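Sensor protein (Shewanella oneidensis, PDB 3LIC) probably senses an extracellular signal through a PDC-fold domain and passes it across the membrane to the kinase of a two-component system. Local coordinates at residues Ser5-Lys8 with Arg9-Asn13; Leu39-Phe42 with Ile43-Ala47; Leu58-Val61 with Leu62-Ile66; Asp119-Ser122 with Lys123-Gln127; Asp166-Leu169 with Asp170-Pro173. All coordinates share one frame; numbering follows the deposited sequence.

Contact 1 (Ser5-Lys8 with Arg9-Asn13); sequences SIEK and RLYEN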
loop_
_atom_site.group_PDB
_atom_site.type_symbol
_atom_site.label_atom_id
_atom_site.label_comp_id
_atom_site.label_asym_id
_atom_site.label_seq_id
_atom_site.Cartn_x
_atom_site.Cartn_y
_atom_site.Cartn_z
ATOM N N SER A 5 -7.729 -25.380 -25.832
ATOM C CA SER A 5 -8.949 -24.911 -25.241
ATOM C C SER A 5 -8.925 -24.955 -23.699
ATOM O O SER A 5 -9.535 -24.134 -23.072
ATOM C CB SER A 5 -10.194 -25.600 -25.809
ATOM O OG SER A 5 -10.253 -26.886 -25.273
ATOM N N ILE A 6 -8.195 -25.872 -23.101
ATOM C CA ILE A 6 -8.043 -25.917 -21.654
ATOM C C ILE A 6 -7.330 -24.632 -21.244
ATOM O O ILE A 6 -7.814 -23.899 -20.383
ATOM C CB ILE A 6 -7.268 -27.172 -21.209
ATOM C CG1 ILE A 6 -8.188 -28.418 -21.307
ATOM C CG2 ILE A 6 -6.741 -27.036 -19.805
ATOM C CD1 ILE A 6 -7.424 -29.803 -21.102
ATOM N N GLU A 7 -6.249 -24.302 -21.955
ATOM C CA GLU A 7 -5.521 -23.056 -21.715
ATOM C C GLU A 7 -6.348 -21.767 -21.873
ATOM O O GLU A 7 -6.212 -20.852 -21.083
ATOM C CB GLU A 7 -4.271 -22.940 -22.585
ATOM C CG GLU A 7 -3.484 -21.675 -22.274
ATOM C CD GLU A 7 -2.119 -21.713 -22.921
ATOM O OE1 GLU A 7 -2.060 -21.536 -24.166
ATOM O OE2 GLU A 7 -1.119 -21.970 -22.187
ATOM N N LYS A 8 -7.162 -21.692 -22.917
ATOM C CA LYS A 8 -7.984 -20.541 -23.083
ATOM C C LYS A 8 -8.989 -20.393 -21.889
ATOM O O LYS A 8 -9.270 -19.279 -21.445
ATOM C CB LYS A 8 -8.677 -20.635 -24.402
ATOM C CG LYS A 8 -9.646 -19.556 -24.689
ATOM C CD LYS A 8 -10.603 -20.043 -25.759
ATOM C CE LYS A 8 -11.970 -19.301 -25.671
ATOM N NZ LYS A 8 -12.090 -18.337 -26.801
ATOM N N ARG A 9 -9.494 -21.506 -21.356
ATOM C CA ARG A 9 -10.403 -21.459 -20.206
ATOM C C ARG A 9 -9.628 -21.026 -18.963
ATOM O O ARG A 9 -10.156 -20.273 -18.165
ATOM C CB ARG A 9 -11.030 -22.841 -19.937
ATOM C CG ARG A 9 -12.242 -22.887 -18.999
ATOM C CD ARG A 9 -12.901 -24.315 -19.117
ATOM N NE ARG A 9 -12.533 -24.933 -20.404
ATOM C CZ ARG A 9 -12.310 -26.230 -20.582
ATOM N NH1 ARG A 9 -12.453 -27.056 -19.571
ATOM N NH2 ARG A 9 -11.949 -26.710 -21.777
ATOM N N LEU A 10 -8.413 -21.541 -18.773
ATOM C CA LEU A 10 -7.583 -21.147 -17.655
ATOM C C LEU A 10 -7.345 -19.639 -17.634
ATOM O O LEU A 10 -7.393 -19.009 -16.558
ATOM C CB LEU A 10 -6.224 -21.886 -17.617
ATOM C CG LEU A 10 -6.341 -23.397 -17.359
ATOM C CD1 LEU A 10 -4.980 -24.119 -17.475
ATOM C CD2 LEU A 10 -7.059 -23.690 -15.974
ATOM N N TYR A 11 -7.060 -19.057 -18.800
ATOM C CA TYR A 11 -6.797 -17.615 -18.865
ATOM C C TYR A 11 -8.062 -16.797 -18.583
ATOM O O TYR A 11 -7.986 -15.660 -18.045
ATOM C CB TYR A 11 -6.208 -17.203 -20.211
ATOM C CG TYR A 11 -4.695 -17.322 -20.259
ATOM C CD1 TYR A 11 -3.889 -16.747 -19.251
ATOM C CD2 TYR A 11 -4.061 -18.013 -21.309
ATOM C CE1 TYR A 11 -2.513 -16.878 -19.299
ATOM C CE2 TYR A 11 -2.673 -18.121 -21.373
ATOM C CZ TYR A 11 -1.911 -17.556 -20.375
ATOM O OH TYR A 11 -0.560 -17.649 -20.446
ATOM N N GLU A 12 -9.214 -17.330 -18.985
ATOM C CA GLU A 12 -10.449 -16.566 -18.789
ATOM C C GLU A 12 -10.725 -16.492 -17.293
ATOM O O GLU A 12 -11.113 -15.478 -16.805
ATOM C CB GLU A 12 -11.614 -17.190 -19.565
ATOM C CG GLU A 12 -11.292 -17.256 -21.061
ATOM C CD GLU A 12 -12.432 -17.812 -21.905
ATOM O OE1 GLU A 12 -13.221 -18.650 -21.375
ATOM O OE2 GLU A 12 -12.508 -17.416 -23.095
ATOM N N ASN A 13 -10.458 -17.577 -16.575
ATOM C CA ASN A 13 -10.708 -17.640 -15.153
ATOM C C ASN A 13 -9.712 -16.742 -14.438
ATOM O O ASN A 13 -10.088 -16.008 -13.555
ATOM C CB ASN A 13 -10.575 -19.059 -14.623
ATOM C CG ASN A 13 -11.664 -19.987 -15.143
ATOM O OD1 ASN A 13 -12.649 -19.547 -15.724
ATOM N ND2 ASN A 13 -11.468 -21.289 -14.955
#

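Contact 2 (Leu39-Phe42 with Ile43-Ala47); sequences LSDF and IGLLA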
loop_
_atom_site.group_PDB
_atom_site.type_symbol
_atom_site.label_atom_id
_atom_site.label_comp_id
_atom_site.label_asym_id
_atom_site.label_seq_id
_atom_site.Cartn_x
_atom_site.Cartn_y
_atom_site.Cartn_z
ATOM N N LEU A 39 -9.682 13.492 7.215
ATOM C CA LEU A 39 -9.055 13.892 8.483
ATOM C C LEU A 39 -8.173 15.146 8.311
ATOM O O LEU A 39 -8.271 16.089 9.127
ATOM C CB LEU A 39 -8.320 12.729 9.180
ATOM C CG LEU A 39 -7.576 13.104 10.461
ATOM C CD1 LEU A 39 -8.526 13.677 11.536
ATOM C CD2 LEU A 39 -6.815 11.834 10.995
ATOM N N SER A 40 -7.350 15.191 7.259
ATOM C CA SER A 40 -6.579 16.429 7.050
ATOM C C SER A 40 -7.458 17.658 6.779
ATOM O O SER A 40 -7.149 18.746 7.163
ATOM C CB SER A 40 -5.542 16.269 5.935
ATOM O OG SER A 40 -4.494 15.428 6.431
ATOM N N ASP A 41 -8.559 17.452 6.093
ATOM C CA ASP A 41 -9.543 18.483 5.820
ATOM C C ASP A 41 -10.120 19.006 7.157
ATOM O O ASP A 41 -10.080 20.211 7.405
ATOM C CB ASP A 41 -10.637 17.871 4.912
ATOM C CG ASP A 41 -11.281 18.883 4.002
ATOM O OD1 ASP A 41 -12.509 18.858 3.772
ATOM O OD2 ASP A 41 -10.554 19.725 3.499
ATOM N N PHE A 42 -10.604 18.125 8.037
ATOM C CA PHE A 42 -11.136 18.565 9.353
ATOM C C PHE A 42 -10.093 19.373 10.152
ATOM O O PHE A 42 -10.395 20.473 10.680
ATOM C CB PHE A 42 -11.696 17.416 10.266
ATOM C CG PHE A 42 -12.600 16.342 9.521
ATOM C CD1 PHE A 42 -13.281 16.652 8.289
ATOM C CD2 PHE A 42 -12.768 15.038 10.057
ATOM C CE1 PHE A 42 -14.081 15.699 7.573
ATOM C CE2 PHE A 42 -13.591 14.077 9.362
ATOM C CZ PHE A 42 -14.276 14.410 8.121
ATOM N N ILE A 43 -8.882 18.813 10.280
ATOM C CA ILE A 43 -7.831 19.505 11.013
ATOM C C ILE A 43 -7.556 20.847 10.407
ATOM O O ILE A 43 -7.569 21.848 11.101
ATOM C CB ILE A 43 -6.552 18.717 11.026
ATOM C CG1 ILE A 43 -6.811 17.394 11.751
ATOM C CG2 ILE A 43 -5.461 19.537 11.700
ATOM C CD1 ILE A 43 -5.583 16.533 12.013
ATOM N N GLY A 44 -7.344 20.906 9.099
ATOM C CA GLY A 44 -7.113 22.208 8.480
ATOM C C GLY A 44 -8.196 23.297 8.618
ATOM O O GLY A 44 -7.869 24.480 8.757
ATOM N N LEU A 45 -9.471 22.931 8.547
ATOM C CA LEU A 45 -10.570 23.912 8.488
ATOM C C LEU A 45 -11.213 24.158 9.865
ATOM O O LEU A 45 -11.518 25.302 10.210
ATOM C CB LEU A 45 -11.642 23.454 7.483
ATOM C CG LEU A 45 -11.205 23.448 6.015
ATOM C CD1 LEU A 45 -12.140 22.616 5.150
ATOM C CD2 LEU A 45 -11.095 24.845 5.445
ATOM N N LEU A 46 -11.389 23.098 10.655
ATOM C CA LEU A 46 -12.112 23.177 11.907
ATOM C C LEU A 46 -11.282 23.148 13.221
ATOM O O LEU A 46 -11.784 23.515 14.262
ATOM C CB LEU A 46 -13.081 22.002 11.994
ATOM C CG LEU A 46 -14.139 21.859 10.893
ATOM C CD1 LEU A 46 -14.992 20.619 11.193
ATOM C CD2 LEU A 46 -14.988 23.119 10.758
ATOM N N ALA A 47 -10.037 22.691 13.186
ATOM C CA ALA A 47 -9.378 22.314 14.424
ATOM C C ALA A 47 -8.888 23.475 15.209
ATOM O O ALA A 47 -8.381 24.418 14.680
ATOM C CB ALA A 47 -8.230 21.351 14.165
#

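Contact 3 (Leu58-Val61 with Leu62-Ile66); sequences LKTV and LTNRI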
loop_
_atom_site.group_PDB
_atom_site.type_symbol
_atom_site.label_atom_id
_atom_site.label_comp_id
_atom_site.label_asym_id
_atom_site.label_seq_id
_atom_site.Cartn_x
_atom_site.Cartn_y
_atom_site.Cartn_z
ATOM N N LEU A 58 -5.424 13.438 20.646
ATOM C CA LEU A 58 -5.068 12.828 19.353
ATOM C C LEU A 58 -5.059 11.296 19.425
ATOM O O LEU A 58 -5.504 10.586 18.478
ATOM C CB LEU A 58 -3.744 13.363 18.843
ATOM C CG LEU A 58 -3.712 14.871 18.694
ATOM C CD1 LEU A 58 -2.330 15.341 18.217
ATOM C CD2 LEU A 58 -4.727 15.377 17.705
ATOM N N LYS A 59 -4.640 10.779 20.571
ATOM C CA LYS A 59 -4.637 9.340 20.781
ATOM C C LYS A 59 -6.035 8.770 20.754
ATOM O O LYS A 59 -6.318 7.730 20.120
ATOM C CB LYS A 59 -3.991 9.022 22.153
ATOM C CG LYS A 59 -4.135 7.567 22.578
ATOM C CD LYS A 59 -3.016 7.305 23.679
ATOM C CE LYS A 59 -3.202 5.978 24.357
ATOM N NZ LYS A 59 -4.530 6.023 24.926
ATOM N N THR A 60 -6.939 9.431 21.467
ATOM C CA THR A 60 -8.387 9.067 21.349
ATOM C C THR A 60 -8.877 9.168 19.914
ATOM O O THR A 60 -9.336 8.212 19.404
ATOM C CB THR A 60 -9.238 9.938 22.252
ATOM O OG1 THR A 60 -8.626 9.907 23.550
ATOM C CG2 THR A 60 -10.686 9.455 22.329
ATOM N N VAL A 61 -8.772 10.305 19.246
ATOM C CA VAL A 61 -9.171 10.377 17.799
ATOM C C VAL A 61 -8.651 9.193 16.928
ATOM O O VAL A 61 -9.459 8.490 16.236
ATOM C CB VAL A 61 -8.734 11.734 17.126
ATOM C CG1 VAL A 61 -9.020 11.700 15.583
ATOM C CG2 VAL A 61 -9.486 12.870 17.757
ATOM N N LEU A 62 -7.335 8.970 16.974
ATOM C CA LEU A 62 -6.723 7.978 16.119
ATOM C C LEU A 62 -7.108 6.555 16.508
ATOM O O LEU A 62 -7.263 5.704 15.616
ATOM C CB LEU A 62 -5.191 8.083 16.111
ATOM C CG LEU A 62 -4.613 9.381 15.567
ATOM C CD1 LEU A 62 -3.138 9.502 15.809
ATOM C CD2 LEU A 62 -4.902 9.448 14.078
ATOM N N THR A 63 -7.212 6.271 17.822
ATOM C CA THR A 63 -7.710 4.931 18.244
ATOM C C THR A 63 -9.077 4.587 17.712
ATOM O O THR A 63 -9.279 3.487 17.136
ATOM C CB THR A 63 -7.752 4.760 19.785
ATOM O OG1 THR A 63 -6.443 4.989 20.251
ATOM C CG2 THR A 63 -8.158 3.299 20.181
ATOM N N ASN A 64 -10.013 5.515 17.913
ATOM C CA ASN A 64 -11.392 5.315 17.434
ATOM C C ASN A 64 -11.451 5.119 15.922
ATOM O O ASN A 64 -12.212 4.291 15.384
ATOM C CB ASN A 64 -12.235 6.542 17.805
ATOM C CG ASN A 64 -12.449 6.663 19.286
ATOM O OD1 ASN A 64 -12.157 5.730 20.014
ATOM N ND2 ASN A 64 -12.950 7.818 19.749
ATOM N N ARG A 65 -10.634 5.884 15.214
ATOM C CA ARG A 65 -10.600 5.779 13.738
ATOM C C ARG A 65 -10.038 4.455 13.297
ATOM O O ARG A 65 -10.541 3.848 12.341
ATOM C CB ARG A 65 -9.855 7.018 13.158
ATOM C CG ARG A 65 -8.810 6.744 12.076
ATOM C CD ARG A 65 -8.226 8.134 11.454
ATOM N NE ARG A 65 -7.657 7.992 10.129
ATOM C CZ ARG A 65 -8.250 8.513 9.080
ATOM N NH1 ARG A 65 -9.362 9.209 9.280
ATOM N NH2 ARG A 65 -7.764 8.339 7.860
ATOM N N ILE A 66 -8.987 3.956 13.930
ATOM C CA ILE A 66 -8.467 2.651 13.513
ATOM C C ILE A 66 -9.462 1.552 13.966
ATOM O O ILE A 66 -9.807 0.603 13.230
ATOM C CB ILE A 66 -7.014 2.485 14.142
ATOM C CG1 ILE A 66 -6.084 3.408 13.339
ATOM C CG2 ILE A 66 -6.465 1.034 14.126
ATOM C CD1 ILE A 66 -6.192 3.106 11.807
#

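Contact 4 (Asp119-Ser122 with Lys123-Gln127); sequences DWWS and KAINQ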
loop_
_atom_site.group_PDB
_atom_site.type_symbol
_atom_site.label_atom_id
_atom_site.label_comp_id
_atom_site.label_asym_id
_atom_site.label_seq_id
_atom_site.Cartn_x
_atom_site.Cartn_y
_atom_site.Cartn_z
ATOM N N ASP A 119 9.634 8.562 3.193
ATOM C CA ASP A 119 8.776 8.992 2.067
ATOM C C ASP A 119 7.515 9.640 2.536
ATOM O O ASP A 119 7.141 10.751 2.082
ATOM C CB ASP A 119 8.325 7.761 1.247
ATOM C CG ASP A 119 9.069 7.639 -0.066
ATOM O OD1 ASP A 119 10.100 8.373 -0.165
ATOM O OD2 ASP A 119 8.579 6.853 -0.958
ATOM N N TRP A 120 6.837 8.941 3.457
ATOM C CA TRP A 120 5.518 9.396 3.884
ATOM C C TRP A 120 5.454 10.804 4.454
ATOM O O TRP A 120 4.378 11.404 4.497
ATOM C CB TRP A 120 4.885 8.397 4.859
ATOM C CG TRP A 120 5.488 8.313 6.229
ATOM C CD1 TRP A 120 6.324 7.296 6.729
ATOM C CD2 TRP A 120 5.202 9.172 7.335
ATOM N NE1 TRP A 120 6.593 7.514 8.047
ATOM C CE2 TRP A 120 5.947 8.662 8.458
ATOM C CE3 TRP A 120 4.386 10.328 7.499
ATOM C CZ2 TRP A 120 5.865 9.232 9.732
ATOM C CZ3 TRP A 120 4.336 10.951 8.791
ATOM C CH2 TRP A 120 5.066 10.382 9.902
ATOM N N TRP A 121 6.585 11.277 4.983
ATOM C CA TRP A 121 6.717 12.650 5.459
ATOM C C TRP A 121 7.302 13.525 4.314
ATOM O O TRP A 121 6.670 14.455 3.873
ATOM C CB TRP A 121 7.621 12.745 6.692
ATOM C CG TRP A 121 7.885 14.206 6.981
ATOM C CD1 TRP A 121 8.958 14.947 6.560
ATOM C CD2 TRP A 121 6.995 15.132 7.646
ATOM N NE1 TRP A 121 8.814 16.247 6.977
ATOM C CE2 TRP A 121 7.616 16.404 7.606
ATOM C CE3 TRP A 121 5.732 15.006 8.250
ATOM C CZ2 TRP A 121 7.051 17.549 8.176
ATOM C CZ3 TRP A 121 5.138 16.173 8.818
ATOM C CH2 TRP A 121 5.821 17.428 8.793
ATOM N N SER A 122 8.482 13.175 3.821
ATOM C CA SER A 122 9.237 14.044 2.920
ATOM C C SER A 122 8.438 14.377 1.658
ATOM O O SER A 122 8.332 15.553 1.270
ATOM C CB SER A 122 10.523 13.360 2.511
ATOM O OG SER A 122 11.365 13.120 3.603
ATOM N N LYS A 123 7.877 13.361 1.002
ATOM C CA LYS A 123 7.211 13.629 -0.277
ATOM C C LYS A 123 6.003 14.561 -0.091
ATOM O O LYS A 123 5.769 15.487 -0.874
ATOM C CB LYS A 123 6.835 12.328 -0.968
ATOM C CG LYS A 123 7.972 11.776 -1.781
ATOM C CD LYS A 123 8.432 12.864 -2.784
ATOM C CE LYS A 123 9.347 12.340 -3.917
ATOM N NZ LYS A 123 10.014 13.516 -4.601
ATOM N N ALA A 124 5.327 14.368 1.038
ATOM C CA ALA A 124 3.893 14.608 1.236
ATOM C C ALA A 124 3.548 15.952 1.966
ATOM O O ALA A 124 2.384 16.462 1.875
ATOM C CB ALA A 124 3.309 13.394 2.008
ATOM N N ILE A 125 4.527 16.515 2.689
ATOM C CA ILE A 125 4.294 17.785 3.450
ATOM C C ILE A 125 3.815 18.979 2.540
ATOM O O ILE A 125 3.166 19.946 3.015
ATOM C CB ILE A 125 5.507 18.175 4.434
ATOM C CG1 ILE A 125 5.144 19.373 5.340
ATOM C CG2 ILE A 125 6.825 18.440 3.661
ATOM C CD1 ILE A 125 3.771 19.266 6.067
ATOM N N ASN A 126 4.101 18.932 1.237
ATOM C CA ASN A 126 3.264 19.799 0.391
ATOM C C ASN A 126 2.754 19.314 -0.985
ATOM O O ASN A 126 2.716 20.081 -1.923
ATOM C CB ASN A 126 3.692 21.296 0.426
ATOM C CG ASN A 126 4.997 21.568 -0.275
ATOM O OD1 ASN A 126 5.989 20.851 -0.096
ATOM N ND2 ASN A 126 5.007 22.619 -1.065
ATOM N N GLN A 127 2.315 18.065 -1.096
ATOM C CA GLN A 127 1.595 17.665 -2.317
ATOM C C GLN A 127 0.179 18.239 -2.307
ATOM O O GLN A 127 -0.367 18.659 -3.375
ATOM C CB GLN A 127 1.528 16.163 -2.473
ATOM C CG GLN A 127 1.714 15.761 -3.935
ATOM C CD GLN A 127 2.966 14.879 -4.213
ATOM O OE1 GLN A 127 3.965 14.897 -3.465
ATOM N NE2 GLN A 127 2.882 14.080 -5.288
#

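Contact 5 (Asp166-Leu169 with Asp170-Pro173); sequences DLAL and DRLP. With EDO (1,2-ethanediol), chain B.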
loop_
_atom_site.group_PDB
_atom_site.type_symbol
_atom_site.label_atom_id
_atom_site.label_comp_id
_atom_site.label_asym_id
_atom_site.label_seq_id
_atom_site.Cartn_x
_atom_site.Cartn_y
_atom_site.Cartn_z
ATOM N N ASP A 166 -1.952 3.827 7.238
ATOM C CA ASP A 166 -1.068 2.710 6.871
ATOM C C ASP A 166 -1.908 1.489 6.522
ATOM O O ASP A 166 -2.893 1.156 7.222
ATOM C CB ASP A 166 -0.125 2.318 8.048
ATOM C CG ASP A 166 0.788 3.456 8.476
ATOM O OD1 ASP A 166 1.293 3.406 9.626
ATOM O OD2 ASP A 166 1.014 4.389 7.650
ATOM N N LEU A 167 -1.484 0.795 5.465
ATOM C CA LEU A 167 -2.079 -0.472 5.109
ATOM C C LEU A 167 -0.995 -1.549 5.229
ATOM O O LEU A 167 0.029 -1.464 4.564
ATOM C CB LEU A 167 -2.598 -0.431 3.667
ATOM C CG LEU A 167 -3.704 0.578 3.332
ATOM C CD1 LEU A 167 -4.053 0.303 1.839
ATOM C CD2 LEU A 167 -4.962 0.381 4.215
ATOM N N ALA A 168 -1.221 -2.563 6.070
ATOM C CA ALA A 168 -0.201 -3.597 6.298
ATOM C C ALA A 168 -0.128 -4.502 5.061
ATOM O O ALA A 168 -1.178 -5.013 4.609
ATOM C CB ALA A 168 -0.571 -4.424 7.540
ATOM N N LEU A 169 1.057 -4.730 4.495
ATOM C CA LEU A 169 1.071 -5.555 3.289
ATOM C C LEU A 169 0.644 -6.960 3.533
ATOM O O LEU A 169 0.057 -7.569 2.628
ATOM C CB LEU A 169 2.452 -5.626 2.624
ATOM C CG LEU A 169 3.151 -4.323 2.280
ATOM C CD1 LEU A 169 4.345 -4.695 1.405
ATOM C CD2 LEU A 169 2.327 -3.325 1.585
ATOM N N ASP A 170 0.986 -7.530 4.689
ATOM C CA ASP A 170 0.561 -8.932 4.958
ATOM C C ASP A 170 -0.937 -9.149 4.783
ATOM O O ASP A 170 -1.393 -10.268 4.532
ATOM C CB ASP A 170 0.990 -9.424 6.366
ATOM C CG ASP A 170 2.514 -9.714 6.437
ATOM O OD1 ASP A 170 3.199 -9.788 5.359
ATOM O OD2 ASP A 170 3.041 -9.861 7.568
ATOM N N ARG A 171 -1.716 -8.089 4.894
ATOM C CA ARG A 171 -3.170 -8.267 4.757
ATOM C C ARG A 171 -3.737 -8.210 3.347
ATOM O O ARG A 171 -4.897 -8.567 3.136
ATOM C CB ARG A 171 -3.899 -7.263 5.629
ATOM C CG ARG A 171 -3.664 -7.530 7.078
ATOM C CD ARG A 171 -4.498 -6.617 7.954
ATOM N NE ARG A 171 -5.900 -6.944 7.699
ATOM C CZ ARG A 171 -6.922 -6.234 8.191
ATOM N NH1 ARG A 171 -6.679 -5.165 8.960
ATOM N NH2 ARG A 171 -8.167 -6.595 7.922
ATOM N N LEU A 172 -2.976 -7.674 2.390
ATOM C CA LEU A 172 -3.532 -7.462 1.050
ATOM C C LEU A 172 -4.131 -8.703 0.436
ATOM O O LEU A 172 -5.178 -8.605 -0.184
ATOM C CB LEU A 172 -2.493 -6.894 0.076
ATOM C CG LEU A 172 -2.038 -5.481 0.381
ATOM C CD1 LEU A 172 -0.918 -5.072 -0.590
ATOM C CD2 LEU A 172 -3.283 -4.531 0.297
ATOM N N PRO A 173 -3.485 -9.877 0.548
ATOM C CA PRO A 173 -4.052 -11.090 -0.096
ATOM C C PRO A 173 -5.448 -11.444 0.356
ATOM O O PRO A 173 -6.347 -11.727 -0.449
ATOM C CB PRO A 173 -3.088 -12.194 0.377
ATOM C CG PRO A 173 -1.712 -11.423 0.636
ATOM C CD PRO A 173 -2.255 -10.197 1.324
HETATM C C1 EDO B . 3.270 6.672 9.221
HETATM O O1 EDO B . 1.844 6.556 9.021
HETATM C C2 EDO B . 3.819 5.590 10.147
HETATM O O2 EDO B . 3.777 4.308 9.474
#

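Contact 1 (Ser5-Lys8 with Arg9-Asn13)
Glu7 and Tyr11 run alongside each other from the same face of the helix, one turn apart. Glu7 CG is 3.8 Å from Tyr11 CE2. The carboxylate plane is turned 41° from the ring plane. Glu7 has CG anti to the backbone N (chi1 -177°) and extends from there, which lays the chain along the tyrosine ring. Ile6 and Leu10 make the next such pair, with Ile6 CG2 4.1 Å from Leu10 CD1. These are i to i+4 pairs on the long N-terminal helix 2-46 of the PDC sensor domain. Arg9 behaves differently. Its chain bends at chi3 and comes back toward the preceding turn, so that Ile6 CA sits over one face of the guanidinium. Lys8 and Glu12 cross obliquely on the exposed side. Lys8 NZ is 3.8 Å from Glu12 OE2, a long salt bridge. Lys8 CE is closer to that oxygen. Beneath the side chains run backbone hydrogen bonds of alpha-helical spacing. Leu10 N binds Ile6 O at 2.9 Å, and Arg9 N and Tyr11 N bind Ser5 O and Glu7 O in the same way. Ile6, Leu10 and Tyr11 carry the helix onto the rest of the fold. Ile6 and Leu10 touch Phe266 on helix 262-268. Leu10 and Tyr11 rest on Leu243 of strand 241-248, and Tyr11 also meets Gln231 and Ser233 of strand 230-235.

Contact 2 (Leu39-Phe42 with Ile43-Ala47)
Phe42 O receives two backbone donors from the next turn. Leu46 N makes the sound bond at 2.8 Å, and Leu45 N adds a weak one at 3.4 Å. This is the last turn of the long alpha helix 2-46, where the chain leaves helical geometry at Ala47. Further back the usual helical bonds hold. Ile43 N meets Leu39 O at 3.0 Å with an almost straight N-H...O angle of 177°, and Gly44 N meets Ser40 O at 2.9 Å. The main apolar pair is Leu39 and Ile43. Ile43 CG1 stands anti to the carbonyl carbon (chi1 -62°). That turns it back along the helix, where it lies 3.3 Å from Leu39 O and 4.1 Å from Leu39 CD1. Ile43 is buried and also touches Phe153 and Thr163 on the sheet and Ile52 in the loop that follows. An alanine here would lack CG1, CG2 and CD1, and is likely to open a gap between Leu39, Phe153 and Ile52. Ser40 faces the same sheet, and its OG is hydrogen-bonded to Val151 O and Thr163 OG1. Asp41 and Leu45 lie on the surface. There the contact is made by one methyl group beside a carboxylate, with Leu45 CD1 3.7 Å from Asp41 OD2.

Contact 3 (Leu58-Val61 with Leu62-Ile66)
Lys59 O takes two hydrogen bonds from Thr63. Thr63 OG1 donates to Lys59 O at 2.7 Å and Thr63 N at 2.9 Å, and they arrive from opposite faces of the carbonyl plane. Thr63 OG1 is anti to the carbonyl carbon (chi1 -58°), which swings the hydroxyl back to the previous turn. The contact is one stretch of helix 55-68, packed on the sheet of the PDC sensor domain. Its other backbone bonds are alpha-helical. Asn64 N points almost straight at Thr60 O (178° at the hydrogen), and Leu62 N binds Leu58 O at 2.9 Å. The side-chain packing includes Thr60 and Asn64, which run alongside, with CG2 of Thr60 3.8 Å from ND2 of Asn64. A valine in place of Thr63 would probably leave Lys59 O with the backbone N as its one donor from that residue. Thr60 OG1 is hydrogen-bonded to Glu56 O. The hydroxyls of Thr60 and Thr63 are thus satisfied by the helix's own carbonyls, while Leu58 and Leu62 pack on strand 74-79.

Contact 4 (Asp119-Ser122 with Lys123-Gln127)
Ile125 folds back against Trp121, and the two side chains extend together in one direction. CB of Ile125 sits over one face of the Trp121 ring, 4.1 Å above its plane and offset toward the rim. CG1 is anti to the backbone N (chi1 -172°) and follows the indole, with Ile125 CG1 3.9 Å from Trp121 CZ2. CD1 completes the line, with Ile125 CD1 3.9 Å from Trp121 CH2. The other branch, CG2, takes the crowded position between the backbone N and the carbonyl carbon. Ile125 CG2 lies 4.0 Å from both Trp121 O and Ser122 O. The isoleucine therefore lies over the CZ2-CH2 side of the indole. Trp121 O accepts from two backbone donors. Ile125 N reaches Trp121 O at 3.2 Å, nearly in line with the carbonyl bond. Ala124 N is 3.1 Å from Trp121 O but 54° above the carbonyl plane. Two residues earlier, Lys123 N binds Asp119 O at 2.9 Å. Trp120, Trp121, Ala124 and Ile125 pack on the six-stranded sheet of the PDC domain. Trp121 and Ile125 both touch Val162 on strand 161-168, and Ala124 rests on Tyr131 of strand 131-137. Trp121 also meets Tyr113 edge-to-face, while Trp120 lies against Thr164 and Thr148 of the sheet and is hydrogen-bonded through NE1 to Tyr111 OH.

Contact 5 (Asp166-Leu169 with Asp170-Pro173)
Where strand 161-168 ends, the chain bends at Leu169 and Asp170, with Arg171 N hydrogen-bonded to Ala168 O at 3.1 Å and Leu172 N to Leu169 O at 3.0 Å. Both bonds span three residues, and both donors stand well above the carbonyl plane, by 54° and 57°. This is a strand-to-helix turn in the PDC fold. It leads from the six-stranded sheet into helix 172-176. The side chains follow the turn. Leu169 CD2 lies 4.3 Å from Leu172 CD1, a loose apolar pair. Leu172 CG stays near the turn as well, 3.7 Å from Leu169 O. Pro173 has no N-H to give, and Pro173 CD comes 3.7 Å from Leu169 O. Leu169 also touches Leu145 and Ala135 on neighbouring strands, Leu172 packs on Leu28 of helix 2-46, and Arg171, bent at chi3, has NH1 hydrogen-bonded to Pro70 O. Asp166, further back on the strand, plays another part. Its carboxylate meets a 1,2-ethanediol, probably from the crystallisation liquor, which is also hydrogen-bonded to Thr164 OG1 and Tyr136 OH. Such a site is consistent with the ligand pocket of PDC sensors. The bond of Asp166 OD2 to the diol is less certain. Asp166 OD1 is hydrogen-bonded to Tyr93 OH and accepts from O2 of the 1,2-ethanediol (EDO), with Asp166 OD1 2.6 Å from EDO O2.

In the fold
All five contacts are local, each within adjoining residues. None closes a long loop, and none nests in or crosses another. Contact 1 lies near the start of helix 2-46, against the five-stranded sheet and helix 262-268. Contact 2 ends the same helix, its centre about 50 Å from that of contact 1 and on the opposite side of the chain's centre. Contact 3, on helix 55-68, touches contact 2 where Leu39 CB packs 3.7 Å from Arg65 NH1. Contact 4 packs on strand 161-168, while contact 5 contains the end of that strand. Contact 5 lies nearest the chain's centre. It leaves the six-stranded sheet and meets the middle of helix 2-46 at Leu28.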